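Local coordinates for protein myosin-17 (Arabidopsis thaliana, PDB 7KFL) that is a plant class XI myosin motor whose globular tail, the cargo-binding domain, probably recognises cargo for actin-based transport, at residues A32-Y37 / T138-L143; T63-P68 / T160-K165; Q245-I250 / Q282-A287. One frame throughout, in Å; residues are numbered along the deposited sequence.

In the fold
The three contacts lie well apart along an elongated, mostly helical tail. Interaction 3 is the core example: three buried side chains, two of them aromatic and one a thiol, join helices 236-260 and 267-287 without any polar bond between them. Interactions 1 and 2 are only partly buried. They involve helices that follow each other in the chain, 31-43 and 53-65, yet their partners differ: interaction 1 receives an irregular loop, interaction 2 the long helix 150-186. At the loop, a thiol and a phenol ring meet methyl groups; at the helix pair, an apolar contact carries a long salt bridge on its exposed side. Interactions 2 and 3 have centres about 25 Å apart.

Interaction 1: A32-Y37 / T138-L143; sequences AACVIY and TKLDDL
C34 and T138 bring the two backbones closest, with C34 CA 5.7 Å from T138 CA; from there the irregular chain of 138-143 passes the helical turn of 32-37, bringing T138, L140 and L143 against it. The thiol meets backbone as well as side chain: C34 SG is 3.8 Å from T138 CA and 4.0 Å from T138 CG2. On the loop side L140 reaches the same sulfur through one methyl branch, L140 CD2 standing 4.1 Å from C34 SG. A cysteine suits this spot because its short, polarisable side chain fits where the main chain comes so near. The arrangement is a loop, running between strands 92-93 and 146-147, laid against helix 31-43 in the helical tail. One turn further on, Y37 holds CG anti to its N (chi1 180°), which extends the ring toward the loop, where L143 CD2 lies 3.7 Å from Y37 CE2 and 3.4 Å from Y37 OH. The methyl lies obliquely to the ring, touching carbon and oxygen, and the hydroxyl is hydrogen-bonded to that of T91. K38 NZ adds a hydrogen bond to K139 O; away from the loop, A32 and I36 pack on helix 71-89.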
ATOM      1  N   ALA A  32      21.337 -10.777   2.949  1.00 58.58           N
ATOM      2  CA  ALA A  32      21.994 -10.179   1.758  1.00 57.29           C
ATOM      3  C   ALA A  32      22.375  -8.719   2.043  1.00 55.89           C
ATOM      4  O   ALA A  32      23.502  -8.327   1.686  1.00 56.13           O
ATOM      5  CB  ALA A  32      21.108 -10.299   0.540  1.00 56.79           C
ATOM      6  N   ALA A  33      21.481  -7.952   2.671  1.00 54.57           N
ATOM      7  CA  ALA A  33      21.711  -6.545   3.074  1.00 53.81           C
ATOM      8  C   ALA A  33      22.922  -6.462   4.013  1.00 54.39           C
ATOM      9  O   ALA A  33      23.738  -5.541   3.840  1.00 54.44           O
ATOM     10  CB  ALA A  33      20.472  -5.981   3.722  1.00 53.44           C
ATOM     11  N   CYS A  34      23.030  -7.391   4.969  1.00 55.35           N
ATOM     12  CA  CYS A  34      24.129  -7.459   5.970  1.00 56.78           C
ATOM     13  C   CYS A  34      25.439  -7.868   5.284  1.00 56.87           C
ATOM     14  O   CYS A  34      26.480  -7.263   5.595  1.00 56.93           O
ATOM     15  CB  CYS A  34      23.796  -8.430   7.097  1.00 57.91           C
ATOM     16  SG  CYS A  34      22.445  -7.859   8.162  1.00 59.16           S
ATOM     17  N   VAL A  35      25.383  -8.855   4.385  1.00 57.19           N
ATOM     18  CA  VAL A  35      26.550  -9.342   3.589  1.00 57.70           C
ATOM     19  C   VAL A  35      27.057  -8.197   2.704  1.00 57.76           C
ATOM     20  O   VAL A  35      28.281  -7.962   2.697  1.00 58.50           O
ATOM     21  CB  VAL A  35      26.184 -10.588   2.759  1.00 57.93           C
ATOM     22  CG1 VAL A  35      27.225 -10.902   1.693  1.00 57.84           C
ATOM     23  CG2 VAL A  35      25.954 -11.798   3.650  1.00 58.29           C
ATOM     24  N   ILE A  36      26.152  -7.523   1.985  1.00 57.82           N
ATOM     25  CA  ILE A  36      26.474  -6.369   1.090  1.00 57.59           C
ATOM     26  C   ILE A  36      27.194  -5.299   1.918  1.00 58.04           C
ATOM     27  O   ILE A  36      28.326  -4.938   1.547  1.00 58.28           O
ATOM     28  CB  ILE A  36      25.207  -5.815   0.399  1.00 56.83           C
ATOM     29  CG1 ILE A  36      24.721  -6.744  -0.716  1.00 56.71           C
ATOM     30  CG2 ILE A  36      25.442  -4.405  -0.125  1.00 56.88           C
ATOM     31  CD1 ILE A  36      23.291  -6.501  -1.140  1.00 56.72           C
ATOM     32  N   TYR A  37      26.562  -4.834   3.000  1.00 58.19           N
ATOM     33  CA  TYR A  37      27.039  -3.721   3.864  1.00 58.47           C
ATOM     34  C   TYR A  37      28.468  -3.992   4.348  1.00 59.99           C
ATOM     35  O   TYR A  37      29.306  -3.075   4.273  1.00 61.30           O
ATOM     36  CB  TYR A  37      26.109  -3.520   5.062  1.00 58.21           C
ATOM     37  CG  TYR A  37      26.534  -2.409   5.989  1.00 57.99           C
ATOM     38  CD1 TYR A  37      26.571  -1.096   5.552  1.00 57.77           C
ATOM     39  CD2 TYR A  37      26.906  -2.666   7.299  1.00 58.74           C
ATOM     40  CE1 TYR A  37      26.964  -0.066   6.389  1.00 58.51           C
ATOM     41  CE2 TYR A  37      27.300  -1.647   8.152  1.00 59.12           C
ATOM     42  CZ  TYR A  37      27.329  -0.341   7.695  1.00 58.98           C
ATOM     43  OH  TYR A  37      27.713   0.671   8.522  1.00 60.18           O
ATOM     44  N   THR A 138      24.565 -11.396  10.432  1.00 93.27           N
ATOM     45  CA  THR A 138      23.580 -10.350  10.821  1.00 94.58           C
ATOM     46  C   THR A 138      24.030  -9.630  12.100  1.00 97.09           C
ATOM     47  O   THR A 138      23.415  -8.595  12.427  1.00 96.52           O
ATOM     48  CB  THR A 138      22.176 -10.953  10.947  1.00 93.76           C
ATOM     49  OG1 THR A 138      22.233 -12.019  11.895  1.00 94.25           O
ATOM     50  CG2 THR A 138      21.647 -11.454   9.622  1.00 93.04           C
ATOM     51  N   LYS A 139      25.052 -10.148  12.792  1.00101.49           N
ATOM     52  CA  LYS A 139      25.729  -9.457  13.925  1.00105.08           C
ATOM     53  C   LYS A 139      26.789  -8.513  13.347  1.00105.48           C
ATOM     54  O   LYS A 139      27.803  -9.024  12.834  1.00105.75           O
ATOM     55  CB  LYS A 139      26.369 -10.466  14.887  1.00107.46           C
ATOM     56  CG  LYS A 139      27.251  -9.864  15.978  1.00108.89           C
ATOM     57  CD  LYS A 139      26.605  -8.716  16.735  1.00109.76           C
ATOM     58  CE  LYS A 139      27.453  -8.204  17.880  1.00110.95           C
ATOM     59  NZ  LYS A 139      27.050  -6.836  18.286  1.00110.78           N
ATOM     60  N   LEU A 140      26.571  -7.198  13.444  1.00106.72           N
ATOM     61  CA  LEU A 140      27.438  -6.167  12.808  1.00108.67           C
ATOM     62  C   LEU A 140      28.026  -5.245  13.884  1.00110.73           C
ATOM     63  O   LEU A 140      27.282  -4.855  14.809  1.00110.50           O
ATOM     64  CB  LEU A 140      26.651  -5.383  11.747  1.00108.03           C
ATOM     65  CG  LEU A 140      25.123  -5.405  11.848  1.00107.32           C
ATOM     66  CD1 LEU A 140      24.622  -4.371  12.846  1.00107.72           C
ATOM     67  CD2 LEU A 140      24.493  -5.171  10.484  1.00105.77           C
ATOM     68  N   ASP A 141      29.323  -4.939  13.760  1.00112.56           N
ATOM     69  CA  ASP A 141      30.072  -3.986  14.625  1.00114.57           C
ATOM     70  C   ASP A 141      29.281  -2.677  14.691  1.00115.18           C
ATOM     71  O   ASP A 141      28.874  -2.186  13.615  1.00114.94           O
ATOM     72  CB  ASP A 141      31.493  -3.762  14.098  1.00114.99           C
ATOM     73  CG  ASP A 141      32.350  -2.854  14.965  1.00116.10           C
ATOM     74  OD1 ASP A 141      32.273  -2.981  16.205  1.00117.74           O
ATOM     75  OD2 ASP A 141      33.089  -2.025  14.395  1.00115.37           O
ATOM     76  N   ASP A 142      29.064  -2.150  15.902  1.00116.51           N
ATOM     77  CA  ASP A 142      28.207  -0.961  16.161  1.00116.63           C
ATOM     78  C   ASP A 142      28.529   0.106  15.107  1.00114.88           C
ATOM     79  O   ASP A 142      29.714   0.483  14.990  1.00115.42           O
ATOM     80  CB  ASP A 142      28.380  -0.443  17.594  1.00118.25           C
ATOM     81  CG  ASP A 142      27.088   0.051  18.227  1.00119.29           C
ATOM     82  OD1 ASP A 142      26.245   0.603  17.490  1.00118.27           O
ATOM     83  OD2 ASP A 142      26.931  -0.131  19.451  1.00120.22           O
ATOM     84  N   LEU A 143      27.509   0.553  14.365  1.00111.78           N
ATOM     85  CA  LEU A 143      27.643   1.403  13.149  1.00109.15           C
ATOM     86  C   LEU A 143      28.510   2.629  13.466  1.00107.80           C
ATOM     87  O   LEU A 143      28.262   3.275  14.503  1.00108.95           O
ATOM     88  CB  LEU A 143      26.253   1.836  12.666  1.00108.35           C
ATOM     89  CG  LEU A 143      25.289   0.712  12.280  1.00107.63           C
ATOM     90  CD1 LEU A 143      23.973   1.285  11.777  1.00106.99           C
ATOM     91  CD2 LEU A 143      25.899  -0.209  11.235  1.00106.91           C
TER

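Interaction 2: T63-P68 / T160-K165; sequences TAIEVP and TAFLEK
I65 and F162 make the packed part of this contact, while E66 and K165 form its looser, more exposed margin. The delta methyl of I65 comes to the rim of the phenyl ring, near its plane, with I65 CD1 4.1 Å from F162 CD2. It gets there because CG1 lies between the backbone N and the carbonyl carbon (chi1 71°) and CD1 continues outward; a slim, extended aliphatic chain suits the span between two segments whose closest CA atoms, I65 CA and K165 CA, are 9.8 Å apart. The aliphatic part of K165 extends this patch, K165 CE lying 4.2 Å from I65 CD1. Beyond it the lysine bends at its last torsion, its side chain crossing that of E66 at about a right angle. The salt bridge is long, 3.5 Å from E66 OE2 to K165 NZ, and both residues are exposed, as suits charges. E66 is the first to leave the helix and centres an inverse gamma turn, with a weak bond from V67 N to I65 O. Helix 53-65 ends against helix 150-186: I65 also packs on I166 and M169, F162 on I58 and A62, and helix 71-89 touches both segments through W77, L78 and L85.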
ATOM      1  N   THR A  63      17.562  -6.944 -12.046  1.00 57.60           N
ATOM      2  CA  THR A  63      17.419  -8.175 -12.873  1.00 59.68           C
ATOM      3  C   THR A  63      16.549  -9.205 -12.138  1.00 60.81           C
ATOM      4  O   THR A  63      15.899 -10.020 -12.825  1.00 61.26           O
ATOM      5  CB  THR A  63      18.782  -8.778 -13.234  1.00 60.31           C
ATOM      6  OG1 THR A  63      19.714  -7.722 -13.462  1.00 60.07           O
ATOM      7  CG2 THR A  63      18.717  -9.664 -14.459  1.00 61.20           C
ATOM      8  N   ALA A  64      16.539  -9.168 -10.803  1.00 61.27           N
ATOM      9  CA  ALA A  64      15.826 -10.131  -9.931  1.00 62.09           C
ATOM     10  C   ALA A  64      14.316  -9.855  -9.943  1.00 62.77           C
ATOM     11  O   ALA A  64      13.551 -10.831 -10.040  1.00 64.39           O
ATOM     12  CB  ALA A  64      16.385 -10.073  -8.529  1.00 62.00           C
ATOM     13  N   ILE A  65      13.901  -8.587  -9.839  1.00 62.49           N
ATOM     14  CA  ILE A  65      12.472  -8.192  -9.641  1.00 63.44           C
ATOM     15  C   ILE A  65      11.740  -8.134 -10.990  1.00 66.07           C
ATOM     16  O   ILE A  65      10.504  -8.280 -10.977  1.00 66.73           O
ATOM     17  CB  ILE A  65      12.344  -6.861  -8.869  1.00 61.74           C
ATOM     18  CG1 ILE A  65      12.786  -5.653  -9.704  1.00 61.57           C
ATOM     19  CG2 ILE A  65      13.076  -6.948  -7.538  1.00 60.93           C
ATOM     20  CD1 ILE A  65      12.672  -4.324  -8.987  1.00 60.82           C
ATOM     21  N   GLU A  66      12.458  -7.936 -12.100  1.00 69.79           N
ATOM     22  CA  GLU A  66      11.857  -7.676 -13.439  1.00 72.45           C
ATOM     23  C   GLU A  66      11.641  -9.012 -14.170  1.00 73.38           C
ATOM     24  O   GLU A  66      12.058  -9.128 -15.338  1.00 75.04           O
ATOM     25  CB  GLU A  66      12.733  -6.687 -14.216  1.00 74.43           C
ATOM     26  CG  GLU A  66      11.941  -5.714 -15.075  1.00 76.77           C
ATOM     27  CD  GLU A  66      10.958  -4.832 -14.316  1.00 77.80           C
ATOM     28  OE1 GLU A  66       9.745  -4.922 -14.603  1.00 78.57           O
ATOM     29  OE2 GLU A  66      11.405  -4.053 -13.444  1.00 77.62           O
ATOM     30  N   VAL A  67      10.976  -9.965 -13.506  1.00 73.94           N
ATOM     31  CA  VAL A  67      10.630 -11.318 -14.041  1.00 75.53           C
ATOM     32  C   VAL A  67       9.143 -11.566 -13.788  1.00 75.61           C
ATOM     33  O   VAL A  67       8.541 -10.905 -12.944  1.00 73.91           O
ATOM     34  CB  VAL A  67      11.509 -12.421 -13.413  1.00 75.70           C
ATOM     35  CG1 VAL A  67      12.923 -12.401 -13.971  1.00 75.97           C
ATOM     36  CG2 VAL A  67      11.530 -12.350 -11.893  1.00 75.27           C
ATOM     37  N   PRO A  68       8.497 -12.517 -14.503  1.00 77.47           N
ATOM     38  CA  PRO A  68       7.073 -12.794 -14.306  1.00 78.15           C
ATOM     39  C   PRO A  68       6.803 -13.527 -12.983  1.00 77.83           C
ATOM     40  O   PRO A  68       7.577 -14.403 -12.633  1.00 78.20           O
ATOM     41  CB  PRO A  68       6.721 -13.686 -15.503  1.00 79.41           C
ATOM     42  CG  PRO A  68       8.013 -14.421 -15.787  1.00 79.91           C
ATOM     43  CD  PRO A  68       9.096 -13.392 -15.528  1.00 79.17           C
ATOM     44  N   THR A 160      17.303   3.835  -2.752  1.00 47.36           N
ATOM     45  CA  THR A 160      16.048   4.499  -2.304  1.00 47.07           C
ATOM     46  C   THR A 160      14.999   4.371  -3.416  1.00 46.37           C
ATOM     47  O   THR A 160      13.883   3.904  -3.122  1.00 45.22           O
ATOM     48  CB  THR A 160      16.302   5.961  -1.908  1.00 47.74           C
ATOM     49  OG1 THR A 160      17.116   5.962  -0.735  1.00 48.58           O
ATOM     50  CG2 THR A 160      15.037   6.744  -1.634  1.00 47.79           C
ATOM     51  N   ALA A 161      15.360   4.751  -4.645  1.00 46.81           N
ATOM     52  CA  ALA A 161      14.473   4.722  -5.833  1.00 47.81           C
ATOM     53  C   ALA A 161      13.969   3.293  -6.077  1.00 48.40           C
ATOM     54  O   ALA A 161      12.801   3.144  -6.472  1.00 49.49           O
ATOM     55  CB  ALA A 161      15.191   5.270  -7.043  1.00 47.80           C
ATOM     56  N   PHE A 162      14.804   2.279  -5.837  1.00 49.66           N
ATOM     57  CA  PHE A 162      14.453   0.851  -6.070  1.00 50.50           C
ATOM     58  C   PHE A 162      13.532   0.340  -4.954  1.00 49.89           C
ATOM     59  O   PHE A 162      12.638  -0.467  -5.264  1.00 49.48           O
ATOM     60  CB  PHE A 162      15.710   0.002  -6.266  1.00 51.45           C
ATOM     61  CG  PHE A 162      16.007  -0.255  -7.721  1.00 53.02           C
ATOM     62  CD1 PHE A 162      16.740   0.652  -8.470  1.00 54.45           C
ATOM     63  CD2 PHE A 162      15.496  -1.376  -8.358  1.00 54.02           C
ATOM     64  CE1 PHE A 162      16.988   0.426  -9.816  1.00 54.99           C
ATOM     65  CE2 PHE A 162      15.747  -1.601  -9.703  1.00 54.75           C
ATOM     66  CZ  PHE A 162      16.489  -0.699 -10.431  1.00 55.07           C
ATOM     67  N   LEU A 163      13.718   0.793  -3.710  1.00 49.55           N
ATOM     68  CA  LEU A 163      12.795   0.479  -2.586  1.00 49.46           C
ATOM     69  C   LEU A 163      11.390   0.989  -2.931  1.00 49.95           C
ATOM     70  O   LEU A 163      10.418   0.234  -2.733  1.00 50.88           O
ATOM     71  CB  LEU A 163      13.305   1.118  -1.290  1.00 49.51           C
ATOM     72  CG  LEU A 163      12.385   0.967  -0.078  1.00 49.74           C
ATOM     73  CD1 LEU A 163      12.113  -0.498   0.223  1.00 49.93           C
ATOM     74  CD2 LEU A 163      12.968   1.653   1.145  1.00 50.03           C
ATOM     75  N   GLU A 164      11.296   2.225  -3.423  1.00 50.57           N
ATOM     76  CA  GLU A 164      10.021   2.881  -3.816  1.00 50.66           C
ATOM     77  C   GLU A 164       9.391   2.108  -4.980  1.00 50.27           C
ATOM     78  O   GLU A 164       8.171   1.883  -4.936  1.00 51.78           O
ATOM     79  CB  GLU A 164      10.271   4.349  -4.158  1.00 51.96           C
ATOM     80  CG  GLU A 164      10.574   5.197  -2.932  1.00 52.99           C
ATOM     81  CD  GLU A 164      11.135   6.581  -3.206  1.00 53.98           C
ATOM     82  OE1 GLU A 164      11.213   6.969  -4.390  1.00 54.86           O
ATOM     83  OE2 GLU A 164      11.500   7.266  -2.229  1.00 54.91           O
ATOM     84  N   LYS A 165      10.197   1.699  -5.965  1.00 49.93           N
ATOM     85  CA  LYS A 165       9.747   0.911  -7.146  1.00 50.29           C
ATOM     86  C   LYS A 165       9.212  -0.451  -6.691  1.00 50.10           C
ATOM     87  O   LYS A 165       8.117  -0.843  -7.143  1.00 51.08           O
ATOM     88  CB  LYS A 165      10.896   0.724  -8.139  1.00 51.14           C
ATOM     89  CG  LYS A 165      10.584  -0.171  -9.330  1.00 51.54           C
ATOM     90  CD  LYS A 165      11.618  -0.075 -10.430  1.00 52.85           C
ATOM     91  CE  LYS A 165      11.468  -1.152 -11.484  1.00 53.70           C
ATOM     92  NZ  LYS A 165      10.237  -0.969 -12.286  1.00 54.01           N
TER

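Interaction 3: Q245-I250 / Q282-A287; sequences QIFSFI and QWCIEA
W283 offers its carbonyl oxygen to the backbone of its own helix, W283 O accepting from A287 N at 2.8 Å, and turns its indole toward F247 on the other helix. No hydrogen bond joins the two segments; the contact is one phenyl ring set against an indole and a thiol. The indole leaves its helix with CG anti to the backbone N (chi1 178°), which carries its six-membered ring to the phenylalanine. The two rings lie obliquely, centroids 5.4 Å apart and planes inclined at 31°, and their nearest atoms are F247 CZ and W283 CE3 at 3.7 Å. The next residue along the helix completes the site. C284 SG comes within 3.5 Å of F247 CE2 and stands 46° off the normal of the phenyl ring, a sulfur-aromatic contact; the same sulfur lies at the edge of the indole, in its plane, while the methyl group of A287 sits over one indole face. A small alanine suits that face because the ring can lie close to its own helix. Were F247 replaced by an alanine, the indole and the thiol would probably lose the ring they share, and a gap would be likely to open between the helices. Helices 236-260 and 267-287 follow each other in the chain and run antiparallel, and both segments fall in the DIL domain; L222 of helix 205-231 packs on both F247 and W283. With only rings and a sulfur meeting across the gap, this buried junction probably depends on dispersion and complementary shape, with no charge pairing.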
ATOM      1  N   GLN A 245      -2.878   1.993   1.777  1.00 47.30           N
ATOM      2  CA  GLN A 245      -2.977   2.474   0.370  1.00 48.00           C
ATOM      3  C   GLN A 245      -3.915   1.562  -0.436  1.00 48.46           C
ATOM      4  O   GLN A 245      -4.562   2.070  -1.368  1.00 49.83           O
ATOM      5  CB  GLN A 245      -1.590   2.559  -0.274  1.00 47.80           C
ATOM      6  CG  GLN A 245      -0.739   3.697   0.271  1.00 48.22           C
ATOM      7  CD  GLN A 245       0.354   4.128  -0.679  1.00 48.82           C
ATOM      8  OE1 GLN A 245       0.917   3.324  -1.421  1.00 49.25           O
ATOM      9  NE2 GLN A 245       0.671   5.413  -0.657  1.00 48.58           N
ATOM     10  N   ILE A 246      -3.986   0.271  -0.097  1.00 49.03           N
ATOM     11  CA  ILE A 246      -4.836  -0.735  -0.804  1.00 49.18           C
ATOM     12  C   ILE A 246      -6.301  -0.560  -0.380  1.00 48.90           C
ATOM     13  O   ILE A 246      -7.180  -0.684  -1.254  1.00 48.01           O
ATOM     14  CB  ILE A 246      -4.317  -2.164  -0.551  1.00 49.64           C
ATOM     15  CG1 ILE A 246      -3.003  -2.417  -1.294  1.00 50.19           C
ATOM     16  CG2 ILE A 246      -5.368  -3.207  -0.906  1.00 50.15           C
ATOM     17  CD1 ILE A 246      -3.172  -2.667  -2.777  1.00 50.34           C
ATOM     18  N   PHE A 247      -6.561  -0.309   0.907  1.00 48.65           N
ATOM     19  CA  PHE A 247      -7.927  -0.070   1.444  1.00 48.62           C
ATOM     20  C   PHE A 247      -8.454   1.260   0.890  1.00 48.45           C
ATOM     21  O   PHE A 247      -9.668   1.349   0.606  1.00 48.53           O
ATOM     22  CB  PHE A 247      -7.945  -0.141   2.974  1.00 48.77           C
ATOM     23  CG  PHE A 247      -8.237  -1.517   3.519  1.00 49.13           C
ATOM     24  CD1 PHE A 247      -7.411  -2.589   3.215  1.00 49.16           C
ATOM     25  CD2 PHE A 247      -9.339  -1.746   4.329  1.00 49.69           C
ATOM     26  CE1 PHE A 247      -7.679  -3.856   3.712  1.00 49.43           C
ATOM     27  CE2 PHE A 247      -9.606  -3.013   4.828  1.00 49.76           C
ATOM     28  CZ  PHE A 247      -8.776  -4.066   4.517  1.00 49.74           C
ATOM     29  N   SER A 248      -7.567   2.245   0.724  1.00 48.25           N
ATOM     30  CA  SER A 248      -7.812   3.497  -0.044  1.00 48.03           C
ATOM     31  C   SER A 248      -8.403   3.146  -1.417  1.00 47.48           C
ATOM     32  O   SER A 248      -9.470   3.685  -1.755  1.00 48.01           O
ATOM     33  CB  SER A 248      -6.550   4.319  -0.170  1.00 48.24           C
ATOM     34  OG  SER A 248      -6.467   4.946  -1.441  1.00 48.63           O
ATOM     35  N   PHE A 249      -7.741   2.254  -2.160  1.00 46.77           N
ATOM     36  CA  PHE A 249      -8.168   1.762  -3.498  1.00 46.90           C
ATOM     37  C   PHE A 249      -9.560   1.119  -3.402  1.00 47.42           C
ATOM     38  O   PHE A 249     -10.425   1.431  -4.243  1.00 47.27           O
ATOM     39  CB  PHE A 249      -7.120   0.798  -4.061  1.00 46.74           C
ATOM     40  CG  PHE A 249      -7.553   0.010  -5.270  1.00 47.09           C
ATOM     41  CD1 PHE A 249      -7.579   0.595  -6.526  1.00 47.91           C
ATOM     42  CD2 PHE A 249      -7.914  -1.323  -5.153  1.00 47.30           C
ATOM     43  CE1 PHE A 249      -7.968  -0.135  -7.640  1.00 48.44           C
ATOM     44  CE2 PHE A 249      -8.305  -2.051  -6.268  1.00 48.31           C
ATOM     45  CZ  PHE A 249      -8.329  -1.456  -7.509  1.00 48.36           C
ATOM     46  N   ILE A 250      -9.773   0.249  -2.411  1.00 47.86           N
ATOM     47  CA  ILE A 250     -11.070  -0.461  -2.187  1.00 48.89           C
ATOM     48  C   ILE A 250     -12.161   0.585  -1.932  1.00 49.25           C
ATOM     49  O   ILE A 250     -13.223   0.507  -2.582  1.00 49.67           O
ATOM     50  CB  ILE A 250     -10.958  -1.482  -1.036  1.00 49.02           C
ATOM     51  CG1 ILE A 250     -10.179  -2.726  -1.477  1.00 48.92           C
ATOM     52  CG2 ILE A 250     -12.332  -1.847  -0.488  1.00 49.23           C
ATOM     53  CD1 ILE A 250      -9.708  -3.596  -0.335  1.00 49.32           C
ATOM     54  N   GLN A 282     -12.949  -7.656   9.818  1.00 60.92           N
ATOM     55  CA  GLN A 282     -12.454  -8.900  10.470  1.00 62.12           C
ATOM     56  C   GLN A 282     -10.976  -9.108  10.118  1.00 60.70           C
ATOM     57  O   GLN A 282     -10.194  -9.438  11.034  1.00 60.38           O
ATOM     58  CB  GLN A 282     -13.303 -10.106  10.060  1.00 63.75           C
ATOM     59  CG  GLN A 282     -14.544 -10.298  10.923  1.00 65.71           C
ATOM     60  CD  GLN A 282     -14.204 -10.661  12.349  1.00 68.27           C
ATOM     61  OE1 GLN A 282     -13.220 -11.349  12.619  1.00 69.63           O
ATOM     62  NE2 GLN A 282     -15.022 -10.200  13.282  1.00 69.91           N
ATOM     63  N   TRP A 283     -10.614  -8.910   8.846  1.00 58.77           N
ATOM     64  CA  TRP A 283      -9.217  -9.007   8.344  1.00 57.82           C
ATOM     65  C   TRP A 283      -8.317  -8.010   9.087  1.00 57.68           C
ATOM     66  O   TRP A 283      -7.180  -8.390   9.427  1.00 58.17           O
ATOM     67  CB  TRP A 283      -9.151  -8.787   6.828  1.00 56.67           C
ATOM     68  CG  TRP A 283      -7.748  -8.823   6.310  1.00 56.24           C
ATOM     69  CD1 TRP A 283      -7.085  -9.898   5.793  1.00 56.16           C
ATOM     70  CD2 TRP A 283      -6.807  -7.735   6.317  1.00 56.18           C
ATOM     71  NE1 TRP A 283      -5.806  -9.547   5.457  1.00 56.32           N
ATOM     72  CE2 TRP A 283      -5.605  -8.229   5.769  1.00 55.89           C
ATOM     73  CE3 TRP A 283      -6.863  -6.397   6.724  1.00 56.30           C
ATOM     74  CZ2 TRP A 283      -4.476  -7.426   5.617  1.00 56.11           C
ATOM     75  CZ3 TRP A 283      -5.748  -5.604   6.574  1.00 55.69           C
ATOM     76  CH2 TRP A 283      -4.571  -6.116   6.029  1.00 56.31           C
ATOM     77  N   CYS A 284      -8.796  -6.779   9.301  1.00 56.95           N
ATOM     78  CA  CYS A 284      -8.051  -5.686   9.984  1.00 57.12           C
ATOM     79  C   CYS A 284      -7.797  -6.066  11.448  1.00 58.42           C
ATOM     80  O   CYS A 284      -6.718  -5.715  11.970  1.00 58.81           O
ATOM     81  CB  CYS A 284      -8.797  -4.357   9.906  1.00 56.83           C
ATOM     82  SG  CYS A 284      -8.900  -3.671   8.229  1.00 54.90           S
ATOM     83  N   ILE A 285      -8.746  -6.765  12.078  1.00 59.57           N
ATOM     84  CA  ILE A 285      -8.660  -7.210  13.502  1.00 61.30           C
ATOM     85  C   ILE A 285      -7.653  -8.365  13.597  1.00 62.29           C
ATOM     86  O   ILE A 285      -6.801  -8.328  14.512  1.00 61.99           O
ATOM     87  CB  ILE A 285     -10.052  -7.596  14.044  1.00 61.67           C
ATOM     88  CG1 ILE A 285     -11.014  -6.404  14.023  1.00 61.56           C
ATOM     89  CG2 ILE A 285      -9.952  -8.202  15.437  1.00 62.59           C
ATOM     90  CD1 ILE A 285     -12.475  -6.791  14.027  1.00 61.81           C
ATOM     91  N   GLU A 286      -7.755  -9.342  12.687  1.00 63.00           N
ATOM     92  CA  GLU A 286      -6.871 -10.540  12.623  1.00 64.40           C
ATOM     93  C   GLU A 286      -5.433 -10.093  12.335  1.00 63.89           C
ATOM     94  O   GLU A 286      -4.524 -10.542  13.059  1.00 64.57           O
ATOM     95  CB  GLU A 286      -7.363 -11.524  11.555  1.00 65.37           C
ATOM     96  CG  GLU A 286      -8.630 -12.269  11.945  1.00 67.21           C
ATOM     97  CD  GLU A 286      -8.455 -13.402  12.947  1.00 69.63           C
ATOM     98  OE1 GLU A 286      -7.320 -13.910  13.082  1.00 71.69           O
ATOM     99  OE2 GLU A 286      -9.458 -13.783  13.588  1.00 70.51           O
ATOM    100  N   ALA A 287      -5.245  -9.243  11.319  1.00 63.40           N
ATOM    101  CA  ALA A 287      -3.940  -8.669  10.906  1.00 63.03           C
ATOM    102  C   ALA A 287      -3.334  -7.856  12.057  1.00 63.46           C
ATOM    103  O   ALA A 287      -2.098  -7.874  12.194  1.00 62.53           O
ATOM    104  CB  ALA A 287      -4.114  -7.819   9.671  1.00 62.07           C
TER